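Local coordinates for poly-beta-1,6-N-acetyl-D-glucosamine N-deacetylase (Aggregatibacter actinomycetemcomitans, PDB 4U10), which probably removes N-acetyl groups from poly-beta-1,6-N-acetyl-D-glucosamine through its metal-binding polysaccharide deacetylase domain, the part of the longer protein described here, at residues A8-V12 and L34-F38; P26-S30 and L249-E253; W51-I55 and P203-V207; A163-E168 and Y180-L184. All blocks are in the same frame, centred on the assembly; numbering follows the deposited sequence. Where two conformers were deposited one is given.

How the contacts relate
Contacts 1 and 2 touch one another: strand 3-13 supplies one side of contact 1, and both segments of contact 2 are hydrogen-bonded to it. Contacts 3 and 4 lie elsewhere in the deacetylase domain. Contact 1 is fully buried, whereas the other three are partly so; its helix-on-strand packing of aromatic and aliphatic groups includes one tyrosine-histidine hydrogen bond. Contact 2 relies on van der Waals contact between two largely irregular segments. In contact 3 a tryptophan-isoleucine core is bordered by an arginine-glutamine bond. Contact 4, about 31 Å from contact 1 between centres, is the most polar: a helix grips a loop through its carbonyl oxygens. Helix 177-199 of contact 4 leads into strand 205-207 of contact 3.

Contact 1: residues A8-V12 and L34-F38; sequences AYHSV and LISHF. With ZN (zinc ion), chain D.
In the NodB-type polysaccharide deacetylase fold, a barrel of strands wrapped by helices, this contact is where Tyr-9 and Val-12 of strand 3-13 meet Leu-34 and His-37 of helix 31-42. Five residues touch, and all are buried. The phenol ring of Tyr-9 is the centrepiece, held over one face and at its hydroxyl end. Over the face sits the methyl CD1 of Leu-34, a CH-pi contact with CD1 3.9 Å from the Tyr-9 ring centroid and 23° off the ring normal. CD1 leans to the rim, so that its nearest ring atom is Tyr-9 CE1, at 3.6 Å. The CG of Leu-34 stands anti to its backbone N (chi1 175°), which carries the two methyls off the helix towards the strand.

At the hydroxyl end, Tyr-9 OH and His-37 ND1 are hydrogen-bonded at 2.8 Å. The nitrogen lies near the phenol plane and the hydroxyl at the imidazole edge, and the two rings meet rim to rim with their planes at 42°, unstacked. Because NE2 of His-37 is bonded to the carbonyl oxygen of Thr-254, the imidazole is pinned at both nitrogens and its rotation is fixed. Val-12 completes the interface by setting its CG1 against Leu-34 CB, at 4.0 Å.

Tyr-9 packs into the helical layer, whereas His-10, where strand 3-13 is interrupted, turns its side chain the opposite way, to the metal site it shares with Asp-74: its NE2 binds a zinc ion at 2.2 Å, and a water is a further ligand, 2.0 Å from the zinc.

Contact 2: residues P26-S30 and L249-E253; sequences PQTIS and LIDTE
Gln-27 and Asp-251 bring the two backbones together, their CA atoms 4.8 Å apart, and the chains then run obliquely in the same general direction, with Ile-29 and Thr-252 next in register. No main-chain bond joins them. Gln-27 takes up a left-handed backbone conformation (phi 61°, psi 20°), a turn just ahead of strand 29-30.

The side chain of Gln-27 folds over the neighbouring main chain. Its CG sits 3.1 Å from the carbonyl oxygen of Ile-250, a close CH-to-oxygen approach, and also meets Leu-249 CD1 at 3.8 Å. In this NodB-type fold Leu-249 also packs on the zinc ligand His-10, beside the metal site. Ile-29 works with two branches. With CG1 lodged between backbone N and carbonyl carbon (chi1 68°), CG2 is laid against the peptide joining Asp-251 to Thr-252, 3.7 Å from Thr-252 N, while CD1 reaches the CG2 of Ile-250. From the other segment, Thr-252 CG2 rests on Thr-28 O at 3.5 Å. Segment 249-253 holds its own shape through an Asx turn, Glu-253 N donating to Asp-251 OD1 at 2.9 Å.

Both segments lie along one edge of strand 3-13. Ile-250 bonds through its backbone to Ala-8, beyond strand 248-249, and Ile-29 bonds to Ser-11 and Val-13 farther on. From there the chain enters helix 31-42, which Ser-30 caps by bonding to Leu-33 N, whereas the other segment leads on towards helix 256-263.

Contact 3: residues W51-I55 and P203-V207; sequences WQQII and PRIMV
Arg-204, Trp-51 and Ile-205 carry most of this interface between helix 51-58 and segment 203-207. Ile-205 lays its CD1 squarely over the five-membered ring of Trp-51, 3.5 Å from the ring centroid and only 4° off the normal, a textbook CH-pi contact. CG1 follows along the same side, 3.6 Å from Trp-51 NE1. The indole's opposite face is backed by CB of Ile-54 from its own helix, so the ring is clasped between two isoleucines.

Arg-204 comes past the indole's edge, its NE near the ring plane and 3.7 Å from Trp-51 CD1, with guanidinium and indole planes steeply inclined at 69°. The aliphatic chain is extended from CG onward, which takes the charged group to Gln-52 on the helix. There NH2 donates to Gln-52 OE1 at 2.8 Å, the oxygen lying in the guanidinium plane although the donor stands well above the amide's carbonyl plane; NH1 adds a weak second bond to the same oxygen. Over the guanidinium face lies CG1 of Ile-55.

In the barrel-like NodB fold, strand 205-207 is parallel to strand 228-230, whose Phe-230 and His-228 both meet the Trp-51 ring edge-to-face. Helix 51-58 therefore packs on a patch of strands that includes Val-96 of strand 95-99. The NE of Arg-204 forms a salt bridge with Glu-140, giving the charge a second partner that probably steadies it. A water links the two segments, accepting from Trp-51 NE1 at 3.0 Å and donating to Arg-204 O at 2.9 Å.

Contact 4: residues A163-E168 and Y180-L184; sequences AVVAPE and YKNRL
Tyr-180 and Arg-183, one turn apart on helix 177-199 of the NodB-type deacetylase domain, reach out side by side to hold the irregular loop 163-168 by its carbonyl oxygens. The tyrosine ring is turned so that one face covers the junction of Ala-166 and Pro-167: the nitrogen of Pro-167 lies above the ring centre, and the proline CG, displaced from that centre, comes within 3.8 Å of Tyr-180 CD2. At the ring's edge, the hydroxyl OH donates to Val-164 O at 2.7 Å, with the donor tilted 16° from that carbonyl's plane. Asn-214 ND2 is a further partner of the same hydroxyl, which is thus tied to two parts of the chain.

Arg-183 meets the loop with the edge of its guanidinium. A bend at chi3 (58°) turns that edge to the loop, where two nitrogens meet two carbonyls. NH1 donates to Ala-163 O at 2.9 Å, approaching from above the carbonyl plane, and NH2 donates to Ala-166 O at 3.0 Å, the oxygen lying in the guanidinium plane. NH2 also forms a salt bridge with Glu-175, whose OE1 accepts from the backbone N of Glu-168 as well, so one carboxylate braces both the arginine and the loop. Over a guanidinium face stands Glu-168 OE1, near enough for charge attraction alone.

The loop passes close to the histidines of a zinc site, with Val-164 about 7 Å from His-149 between side chains. Leu-184 closes the contact on the side of the Tyr-180 ring plane away from Pro-167, its CD1 and CD2 each 3.6 Å from Val-164 O.

Contact 1: residues A8-V12 and L34-F38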
# COMPACT_ATOMS: atom_id res chain seq x y z
N ALA A 8 -1.49 4.53 -6.87
CA ALA A 8 -1.53 3.24 -6.14
C ALA A 8 -1.48 2.04 -7.09
O ALA A 8 -2.46 1.75 -7.80
CB ALA A 8 -2.79 3.16 -5.26
N TYR A 9 -0.40 1.27 -7.03
CA TYR A 9 -0.19 0.10 -7.85
C TYR A 9 -0.24 -1.15 -6.97
O TYR A 9 -0.14 -1.03 -5.77
CB TYR A 9 1.21 0.10 -8.49
CG TYR A 9 1.39 1.14 -9.60
CD1 TYR A 9 1.10 0.84 -10.93
CD2 TYR A 9 1.92 2.40 -9.31
CE1 TYR A 9 1.25 1.83 -11.92
CE2 TYR A 9 2.13 3.37 -10.31
CZ TYR A 9 1.79 3.10 -11.57
OH TYR A 9 1.97 4.11 -12.53
N HIS A 10 -0.42 -2.32 -7.57
CA HIS A 10 -0.36 -3.60 -6.85
C HIS A 10 0.70 -4.45 -7.54
O HIS A 10 1.91 -4.07 -7.53
CB HIS A 10 -1.76 -4.23 -6.79
CG HIS A 10 -2.68 -3.43 -5.94
ND1 HIS A 10 -3.28 -2.27 -6.39
CD2 HIS A 10 -3.01 -3.54 -4.64
CE1 HIS A 10 -3.97 -1.72 -5.42
NE2 HIS A 10 -3.84 -2.48 -4.35
N SER A 11 0.31 -5.56 -8.14
CA SER A 11 1.30 -6.36 -8.82
C SER A 11 1.54 -5.85 -10.23
O SER A 11 0.62 -5.29 -10.88
CB SER A 11 0.92 -7.82 -8.84
OG SER A 11 2.04 -8.55 -9.07
N VAL A 12 2.77 -6.10 -10.69
CA VAL A 12 3.30 -5.74 -12.02
C VAL A 12 4.10 -6.96 -12.53
O VAL A 12 4.98 -7.47 -11.87
CB VAL A 12 4.17 -4.47 -12.04
CG1 VAL A 12 4.59 -4.14 -13.48
CG2 VAL A 12 3.42 -3.26 -11.50
N LEU A 34 3.52 -0.01 -16.87
CA LEU A 34 4.17 0.68 -15.75
C LEU A 34 5.23 1.66 -16.34
O LEU A 34 5.28 2.86 -16.01
CB LEU A 34 4.85 -0.32 -14.80
CG LEU A 34 5.67 0.30 -13.65
CD1 LEU A 34 4.72 1.03 -12.69
CD2 LEU A 34 6.58 -0.63 -12.84
N ILE A 35 6.05 1.13 -17.22
CA ILE A 35 7.13 1.98 -17.92
C ILE A 35 6.52 3.14 -18.64
O ILE A 35 7.07 4.28 -18.65
CB ILE A 35 7.99 1.07 -18.82
CG1 ILE A 35 8.85 0.18 -17.91
CG2 ILE A 35 8.86 1.86 -19.83
CD1 ILE A 35 9.54 -1.03 -18.58
N SER A 36 5.32 2.92 -19.19
CA SER A 36 4.64 3.94 -19.95
C SER A 36 4.19 5.07 -19.05
O SER A 36 4.27 6.28 -19.41
CB SER A 36 3.48 3.37 -20.80
OG SER A 36 2.28 3.29 -20.09
N HIS A 37 3.70 4.69 -17.87
CA HIS A 37 3.38 5.66 -16.89
C HIS A 37 4.66 6.42 -16.44
O HIS A 37 4.62 7.61 -16.30
CB HIS A 37 2.72 5.02 -15.67
CG HIS A 37 1.38 4.44 -15.94
ND1 HIS A 37 0.73 3.65 -15.04
CD2 HIS A 37 0.59 4.50 -17.03
CE1 HIS A 37 -0.44 3.29 -15.52
NE2 HIS A 37 -0.55 3.78 -16.73
N PHE A 38 5.74 5.70 -16.17
CA PHE A 38 7.02 6.29 -15.66
C PHE A 38 7.61 7.25 -16.65
O PHE A 38 8.11 8.31 -16.29
CB PHE A 38 8.04 5.20 -15.38
CG PHE A 38 7.81 4.48 -14.09
CD1 PHE A 38 6.61 4.63 -13.40
CD2 PHE A 38 8.75 3.61 -13.61
CE1 PHE A 38 6.39 3.93 -12.20
CE2 PHE A 38 8.53 2.93 -12.44
CZ PHE A 38 7.36 3.11 -11.72
ZN ZN D . -4.23 -1.80 -2.34
O HOH W 1 -4.82 -3.26 -1.11

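Contact 2: residues P26-S30 and L249-E253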
# COMPACT_ATOMS: atom_id res chain seq x y z
N PRO A 26 -6.32 -8.76 -8.19
CA PRO A 26 -6.85 -7.56 -8.76
C PRO A 26 -5.80 -6.45 -9.08
O PRO A 26 -4.80 -6.33 -8.39
CB PRO A 26 -7.89 -7.09 -7.73
CG PRO A 26 -8.24 -8.35 -6.96
CD PRO A 26 -6.97 -9.11 -6.91
N GLN A 27 -6.09 -5.66 -10.12
CA GLN A 27 -5.25 -4.53 -10.55
C GLN A 27 -3.83 -4.90 -10.98
O GLN A 27 -2.93 -4.04 -10.96
CB GLN A 27 -5.23 -3.45 -9.46
CG GLN A 27 -6.49 -2.58 -9.52
CD GLN A 27 -7.75 -3.30 -9.07
OE1 GLN A 27 -7.86 -3.69 -7.91
NE2 GLN A 27 -8.74 -3.42 -9.98
N THR A 28 -3.60 -6.16 -11.33
CA THR A 28 -2.30 -6.53 -11.85
C THR A 28 -2.13 -5.90 -13.24
O THR A 28 -3.02 -5.99 -14.08
CB THR A 28 -2.10 -8.05 -11.91
OG1 THR A 28 -2.23 -8.63 -10.60
CG2 THR A 28 -0.75 -8.44 -12.50
N ILE A 29 -0.99 -5.23 -13.49
CA ILE A 29 -0.72 -4.64 -14.80
C ILE A 29 0.62 -5.16 -15.35
O ILE A 29 1.32 -5.89 -14.66
CB ILE A 29 -0.71 -3.12 -14.75
CG1 ILE A 29 0.48 -2.61 -13.94
CG2 ILE A 29 -2.00 -2.61 -14.17
CD1 ILE A 29 0.65 -1.12 -14.11
N SER A 30 0.94 -4.79 -16.60
CA SER A 30 2.15 -5.23 -17.27
C SER A 30 3.22 -4.22 -16.95
O SER A 30 2.95 -3.03 -16.68
CB SER A 30 1.98 -5.32 -18.82
OG SER A 30 1.70 -4.02 -19.35
N LEU A 249 -6.16 4.67 -7.92
CA LEU A 249 -6.00 3.22 -8.12
C LEU A 249 -5.70 2.88 -9.55
O LEU A 249 -6.54 3.13 -10.42
CB LEU A 249 -7.28 2.48 -7.69
CG LEU A 249 -7.33 0.96 -7.86
CD1 LEU A 249 -6.25 0.34 -7.03
CD2 LEU A 249 -8.69 0.37 -7.49
N ILE A 250 -4.54 2.30 -9.82
CA ILE A 250 -4.14 1.99 -11.16
C ILE A 250 -4.76 0.66 -11.61
O ILE A 250 -4.78 -0.32 -10.89
CB ILE A 250 -2.60 1.92 -11.26
CG1 ILE A 250 -1.92 3.22 -10.76
CG2 ILE A 250 -2.19 1.61 -12.68
CD1 ILE A 250 -2.14 4.44 -11.67
N ASP A 251 -5.23 0.59 -12.85
CA ASP A 251 -5.59 -0.72 -13.43
C ASP A 251 -5.14 -0.77 -14.88
O ASP A 251 -4.57 0.24 -15.43
CB ASP A 251 -7.10 -0.99 -13.29
CG ASP A 251 -7.98 0.14 -13.85
OD1 ASP A 251 -7.84 0.56 -15.02
OD2 ASP A 251 -8.88 0.58 -13.11
N THR A 252 -5.37 -1.91 -15.53
CA THR A 252 -4.96 -2.08 -16.94
C THR A 252 -5.60 -1.10 -17.89
O THR A 252 -5.12 -1.03 -19.00
CB THR A 252 -5.31 -3.43 -17.49
OG1 THR A 252 -6.69 -3.60 -17.28
CG2 THR A 252 -4.55 -4.53 -16.83
N GLU A 253 -6.67 -0.40 -17.50
CA GLU A 253 -7.28 0.66 -18.35
C GLU A 253 -6.81 2.07 -18.01
O GLU A 253 -7.31 3.05 -18.56
CB GLU A 253 -8.80 0.68 -18.26
CG GLU A 253 -9.49 -0.19 -19.29
CD GLU A 253 -9.50 -1.64 -18.89
OE1 GLU A 253 -10.62 -2.20 -18.68
OE2 GLU A 253 -8.39 -2.23 -18.77

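Contact 3: residues W51-I55 and P203-V207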
# COMPACT_ATOMS: atom_id res chain seq x y z
N TRP A 51 8.77 9.69 -0.05
CA TRP A 51 8.03 10.05 1.11
C TRP A 51 8.86 10.95 2.01
O TRP A 51 8.33 11.89 2.62
CB TRP A 51 7.48 8.81 1.84
CG TRP A 51 6.54 9.18 2.91
CD1 TRP A 51 6.75 9.01 4.21
CD2 TRP A 51 5.25 9.84 2.78
NE1 TRP A 51 5.71 9.50 4.92
CE2 TRP A 51 4.76 10.00 4.07
CE3 TRP A 51 4.47 10.27 1.71
CZ2 TRP A 51 3.52 10.59 4.34
CZ3 TRP A 51 3.29 10.88 1.97
CH2 TRP A 51 2.82 11.04 3.29
N GLN A 52 10.14 10.65 2.13
CA GLN A 52 11.03 11.50 2.95
C GLN A 52 10.99 13.00 2.53
O GLN A 52 10.99 13.91 3.41
CB GLN A 52 12.42 10.90 2.94
CG GLN A 52 13.35 11.48 3.97
CD GLN A 52 12.84 11.41 5.39
OE1 GLN A 52 12.72 10.34 5.96
NE2 GLN A 52 12.67 12.55 5.99
N GLN A 53 10.92 13.28 1.23
CA GLN A 53 10.79 14.66 0.74
C GLN A 53 9.49 15.29 1.15
O GLN A 53 9.43 16.49 1.45
CB GLN A 53 10.90 14.68 -0.79
CG GLN A 53 12.32 14.43 -1.28
CD GLN A 53 12.37 14.39 -2.76
OE1 GLN A 53 12.24 13.32 -3.36
NE2 GLN A 53 12.40 15.56 -3.38
N ILE A 54 8.41 14.48 1.15
CA ILE A 54 7.14 14.92 1.71
C ILE A 54 7.30 15.31 3.19
O ILE A 54 6.82 16.36 3.62
CB ILE A 54 6.04 13.82 1.62
CG1 ILE A 54 5.81 13.34 0.18
CG2 ILE A 54 4.75 14.33 2.16
CD1 ILE A 54 5.50 14.42 -0.81
N ILE A 55 7.95 14.46 3.97
CA ILE A 55 8.10 14.71 5.40
C ILE A 55 9.02 15.90 5.63
O ILE A 55 8.75 16.78 6.47
CB ILE A 55 8.62 13.45 6.14
CG1 ILE A 55 7.60 12.32 6.11
CG2 ILE A 55 8.90 13.81 7.57
CD1 ILE A 55 6.27 12.66 6.81
N PRO A 203 7.18 1.77 10.67
CA PRO A 203 6.50 2.44 9.61
C PRO A 203 5.80 3.73 10.06
O PRO A 203 5.28 3.80 11.17
CB PRO A 203 5.41 1.40 9.17
CG PRO A 203 5.18 0.57 10.41
CD PRO A 203 6.51 0.53 11.09
N ARG A 204 5.65 4.70 9.16
CA ARG A 204 4.98 5.94 9.50
C ARG A 204 3.83 6.25 8.55
O ARG A 204 3.29 7.37 8.51
CB ARG A 204 6.00 7.07 9.56
CG ARG A 204 6.88 7.13 8.37
CD ARG A 204 7.99 8.21 8.49
NE ARG A 204 8.77 8.17 7.25
CZ ARG A 204 9.83 8.91 7.00
NH1 ARG A 204 10.27 9.76 7.92
NH2 ARG A 204 10.43 8.80 5.81
N ILE A 205 3.40 5.24 7.82
CA ILE A 205 2.25 5.33 6.97
C ILE A 205 1.47 4.03 7.18
O ILE A 205 2.04 2.98 7.21
CB ILE A 205 2.65 5.40 5.47
CG1 ILE A 205 3.53 6.60 5.14
CG2 ILE A 205 1.47 5.39 4.49
CD1 ILE A 205 4.31 6.39 3.83
N MSE A 206 0.16 4.17 7.28
CA MSE A 206 -0.77 3.01 7.12
C MSE A 206 -1.39 3.10 5.78
O MSE A 206 -2.04 4.11 5.42
CB MSE A 206 -1.73 2.95 8.29
CG MSE A 206 -2.98 2.07 8.03
SE MSE A 206 -2.35 0.21 7.92
CE MSE A 206 -2.15 -0.14 9.78
N VAL A 207 -1.29 2.01 5.01
CA VAL A 207 -2.04 1.93 3.79
C VAL A 207 -3.21 1.00 3.96
O VAL A 207 -3.04 -0.19 4.27
CB VAL A 207 -1.15 1.48 2.60
CG1 VAL A 207 -1.96 1.51 1.31
CG2 VAL A 207 0.12 2.34 2.47
O HOH W 2 4.83 9.71 7.73

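Contact 4: residues A163-E168 and Y180-L184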
# COMPACT_ATOMS: atom_id res chain seq x y z
N ALA A 163 -12.04 -6.60 7.14
CA ALA A 163 -11.85 -6.68 8.56
C ALA A 163 -11.55 -5.37 9.27
O ALA A 163 -11.89 -5.21 10.43
CB ALA A 163 -10.74 -7.73 8.88
N VAL A 164 -10.87 -4.44 8.61
CA VAL A 164 -10.54 -3.18 9.20
C VAL A 164 -11.80 -2.37 9.55
O VAL A 164 -11.81 -1.68 10.55
CB VAL A 164 -9.61 -2.36 8.27
CG1 VAL A 164 -9.48 -0.91 8.71
CG2 VAL A 164 -8.23 -2.95 8.26
N VAL A 165 -12.86 -2.50 8.75
CA VAL A 165 -13.94 -1.50 8.79
C VAL A 165 -15.27 -2.00 9.32
O VAL A 165 -16.25 -1.24 9.26
CB VAL A 165 -14.18 -0.79 7.44
CG1 VAL A 165 -12.95 0.00 7.03
CG2 VAL A 165 -14.61 -1.75 6.33
N ALA A 166 -15.30 -3.23 9.87
CA ALA A 166 -16.55 -3.86 10.32
C ALA A 166 -16.34 -4.67 11.59
O ALA A 166 -15.46 -5.51 11.58
CB ALA A 166 -17.04 -4.81 9.21
N PRO A 167 -17.11 -4.39 12.68
CA PRO A 167 -17.13 -5.36 13.74
C PRO A 167 -17.55 -6.73 13.19
O PRO A 167 -18.45 -6.83 12.37
CB PRO A 167 -18.18 -4.81 14.72
CG PRO A 167 -18.35 -3.35 14.36
CD PRO A 167 -18.20 -3.40 12.86
N GLU A 168 -16.85 -7.75 13.64
CA GLU A 168 -17.10 -9.10 13.33
C GLU A 168 -18.31 -9.71 14.05
O GLU A 168 -18.54 -9.48 15.22
CB GLU A 168 -15.86 -9.88 13.71
CG GLU A 168 -15.83 -11.24 13.08
CD GLU A 168 -14.55 -12.02 13.35
OE1 GLU A 168 -13.69 -11.64 14.22
OE2 GLU A 168 -14.38 -12.97 12.63
N TYR A 180 -13.80 -4.55 18.93
CA TYR A 180 -13.47 -4.18 17.58
C TYR A 180 -12.26 -3.22 17.58
O TYR A 180 -11.26 -3.41 16.85
CB TYR A 180 -14.73 -3.57 16.92
CG TYR A 180 -14.48 -2.85 15.65
CD1 TYR A 180 -13.61 -3.37 14.67
CD2 TYR A 180 -15.11 -1.61 15.40
CE1 TYR A 180 -13.38 -2.69 13.52
CE2 TYR A 180 -14.88 -0.92 14.25
CZ TYR A 180 -14.00 -1.42 13.33
OH TYR A 180 -13.77 -0.68 12.18
N LYS A 181 -12.30 -2.22 18.44
CA LYS A 181 -11.19 -1.30 18.50
C LYS A 181 -9.90 -1.98 18.91
O LYS A 181 -8.81 -1.65 18.38
CB LYS A 181 -11.45 -0.12 19.43
CG LYS A 181 -10.24 0.81 19.43
CD LYS A 181 -10.46 2.17 20.08
CE LYS A 181 -9.29 3.11 19.81
NZ LYS A 181 -9.16 3.36 18.34
N ASN A 182 -9.97 -2.85 19.91
CA ASN A 182 -8.86 -3.66 20.39
C ASN A 182 -8.22 -4.49 19.26
O ASN A 182 -7.04 -4.66 19.19
CB ASN A 182 -9.39 -4.68 21.43
CG ASN A 182 -9.42 -4.14 22.86
OD1 ASN A 182 -9.11 -2.97 23.12
ND2 ASN A 182 -9.78 -5.02 23.81
N ARG A 183 -9.09 -5.10 18.44
CA ARG A 183 -8.66 -5.93 17.32
C ARG A 183 -7.81 -5.09 16.35
O ARG A 183 -6.76 -5.53 15.98
CB ARG A 183 -9.85 -6.57 16.57
CG ARG A 183 -9.45 -7.39 15.35
CD ARG A 183 -10.49 -8.44 14.94
NE ARG A 183 -11.79 -7.81 14.65
CZ ARG A 183 -12.14 -7.21 13.50
NH1 ARG A 183 -11.31 -7.17 12.44
NH2 ARG A 183 -13.32 -6.62 13.41
N LEU A 184 -8.23 -3.86 16.03
CA LEU A 184 -7.41 -2.98 15.20
C LEU A 184 -6.13 -2.46 15.87
O LEU A 184 -5.01 -2.48 15.28
CB LEU A 184 -8.23 -1.79 14.74
CG LEU A 184 -9.62 -2.01 14.18
CD1 LEU A 184 -10.11 -0.69 13.60
CD2 LEU A 184 -9.71 -3.11 13.17